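Local coordinates for protein thioesterase (Streptomyces sp. WAC02707, PDB 6VAP) that probably hydrolyses thioester-bound acyl groups as the type II thioesterase of the borrelidin biosynthetic cluster, an alpha/beta-hydrolase-fold editing enzyme, at residues Pro19-Ala24 and Leu47-Asp52. Residues are numbered along the deposited sequence; the frame is centred on the assembly and turned at random.
Sequences PAHPTA and LAPRCD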
loop_
_atom_site.group_PDB
_atom_site.type_symbol
_atom_site.label_atom_id
_atom_site.label_comp_id
_atom_site.label_asym_id
_atom_site.label_seq_id
_atom_site.Cartn_x
_atom_site.Cartn_y
_atom_site.Cartn_z
ATOM N N PRO A 19 -15.118 -14.080 1.805
ATOM C CA PRO A 19 -14.799 -14.966 2.932
ATOM C C PRO A 19 -13.483 -15.681 2.704
ATOM O O PRO A 19 -13.088 -15.964 1.570
ATOM C CB PRO A 19 -15.960 -15.966 2.964
ATOM C CG PRO A 19 -16.979 -15.478 1.943
ATOM C CD PRO A 19 -16.242 -14.572 0.986
ATOM N N ALA A 20 -12.820 -16.013 3.803
ATOM C CA ALA A 20 -11.522 -16.668 3.749
ATOM C C ALA A 20 -11.516 -17.870 4.683
ATOM O O ALA A 20 -12.174 -17.858 5.733
ATOM C CB ALA A 20 -10.405 -15.701 4.124
ATOM N N HIS A 21 -10.785 -18.914 4.280
ATOM C CA HIS A 21 -10.596 -20.059 5.145
ATOM C C HIS A 21 -9.998 -19.601 6.480
ATOM O O HIS A 21 -9.286 -18.590 6.554
ATOM C CB HIS A 21 -9.678 -21.088 4.482
ATOM C CG HIS A 21 -10.270 -21.756 3.279
ATOM N ND1 HIS A 21 -11.627 -21.953 3.132
ATOM C CD2 HIS A 21 -9.689 -22.281 2.173
ATOM C CE1 HIS A 21 -11.854 -22.582 1.991
ATOM N NE2 HIS A 21 -10.697 -22.781 1.385
ATOM N N PRO A 22 -10.285 -20.315 7.564
ATOM C CA PRO A 22 -9.579 -20.010 8.818
ATOM C C PRO A 22 -8.080 -20.207 8.729
ATOM O O PRO A 22 -7.329 -19.500 9.413
ATOM C CB PRO A 22 -10.193 -20.987 9.822
ATOM C CG PRO A 22 -11.528 -21.393 9.210
ATOM C CD PRO A 22 -11.317 -21.356 7.730
ATOM N N THR A 23 -7.619 -21.152 7.912
ATOM C CA THR A 23 -6.188 -21.358 7.715
ATOM C C THR A 23 -5.548 -20.314 6.808
ATOM O O THR A 23 -4.319 -20.322 6.664
ATOM C CB THR A 23 -5.939 -22.748 7.115
ATOM O OG1 THR A 23 -6.936 -23.018 6.118
ATOM C CG2 THR A 23 -5.996 -23.808 8.195
ATOM N N ALA A 24 -6.334 -19.417 6.218
ATOM C CA ALA A 24 -5.832 -18.599 5.128
ATOM C C ALA A 24 -4.789 -17.608 5.651
ATOM O O ALA A 24 -5.001 -16.956 6.679
ATOM C CB ALA A 24 -6.989 -17.848 4.443
ATOM N N LEU A 47 -7.832 -14.210 -4.827
ATOM C CA LEU A 47 -7.064 -14.953 -3.832
ATOM C C LEU A 47 -7.929 -15.641 -2.779
ATOM O O LEU A 47 -7.512 -16.660 -2.212
ATOM C CB LEU A 47 -6.067 -14.025 -3.124
ATOM C CG LEU A 47 -5.045 -13.338 -4.014
ATOM C CD1 LEU A 47 -3.994 -12.662 -3.180
ATOM C CD2 LEU A 47 -4.388 -14.312 -5.028
ATOM N N ALA A 48 -9.115 -15.115 -2.496
ATOM C CA ALA A 48 -9.983 -15.749 -1.518
ATOM C C ALA A 48 -10.603 -16.991 -2.141
ATOM O O ALA A 48 -10.713 -17.070 -3.361
ATOM C CB ALA A 48 -11.080 -14.793 -1.067
ATOM N N PRO A 49 -11.000 -17.991 -1.328
ATOM C CA PRO A 49 -10.910 -18.012 0.138
ATOM C C PRO A 49 -9.560 -18.486 0.646
ATOM O O PRO A 49 -9.366 -18.588 1.860
ATOM C CB PRO A 49 -12.014 -18.996 0.541
ATOM C CG PRO A 49 -12.061 -19.975 -0.615
ATOM C CD PRO A 49 -11.658 -19.205 -1.857
ATOM N N ARG A 50 -8.634 -18.767 -0.274
ATOM C CA ARG A 50 -7.332 -19.280 0.137
ATOM C C ARG A 50 -6.491 -18.205 0.805
ATOM O O ARG A 50 -5.510 -18.513 1.488
ATOM C CB ARG A 50 -6.585 -19.861 -1.058
ATOM C CG ARG A 50 -7.238 -21.139 -1.618
ATOM C CD ARG A 50 -6.769 -21.479 -3.033
ATOM N NE ARG A 50 -6.681 -20.296 -3.901
ATOM C CZ ARG A 50 -7.730 -19.611 -4.355
ATOM N NH1 ARG A 50 -8.967 -19.984 -4.033
ATOM N NH2 ARG A 50 -7.539 -18.550 -5.124
ATOM N N CYS A 51 -6.876 -16.948 0.650
ATOM C CA CYS A 51 -6.179 -15.842 1.293
ATOM C C CYS A 51 -7.206 -14.860 1.840
ATOM O O CYS A 51 -8.207 -14.575 1.177
ATOM C CB CYS A 51 -5.227 -15.130 0.320
ATOM S SG CYS A 51 -4.358 -13.717 1.049
ATOM N N ASP A 52 -6.971 -14.374 3.062
ATOM C CA ASP A 52 -7.842 -13.380 3.686
ATOM C C ASP A 52 -7.357 -12.003 3.261
ATOM O O ASP A 52 -6.423 -11.458 3.837
ATOM C CB ASP A 52 -7.844 -13.541 5.201
ATOM C CG ASP A 52 -8.807 -12.593 5.881
ATOM O OD1 ASP A 52 -9.578 -11.917 5.155
ATOM O OD2 ASP A 52 -8.791 -12.519 7.134
#
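A single backbone hydrogen bond joins His-21 to Pro-49: His-21 N donates to Pro-49 O over 2.8 Å, nearly straight at 167°. Weaker CA-H...O contacts flank it, from Pro-49 CA to Pro-19 O (3.3 Å) and from Ala-20 CA to Pro-49 O (3.5 Å), so the Pro-49 carbonyl receives both kinds of donor.

Beside this bond the His-21 imidazole lies against the proline ring in a CH-pi contact. Pro-49 CB sits 3.9 Å from the ring centroid and only 13° off its normal, while Pro-49 CG approaches His-21 CE1 and NE2. A chi1 of -68° places His-21 CG beside its own backbone N, the bond donor, and the ring therefore lies along Pro-49.

Van der Waals contacts of two alanine methyls follow. Ala-20 CB reaches Asp-52 CB at 3.5 Å, backed by Asp-52 CA, and Ala-24 CB, at the end of the type I turn His-21 to Ala-24, comes within 3.4 Å of the backbone oxygen Arg-50 O.

Pro-49, which follows a cis peptide bond after helix 41-47, joins the loop before strand 52-56 to the loop before strand 26-30, its parallel neighbour in the hydrolase sheet. Arg-50 NH2 hydrogen-bonds instead to Cys-253 O, near the end of the modelled chain. The partly buried contact thus rests on one main-chain hydrogen bond, with weak CA-H...O contacts, a CH-pi contact and methyl packing around it, and no salt bridge between the segments.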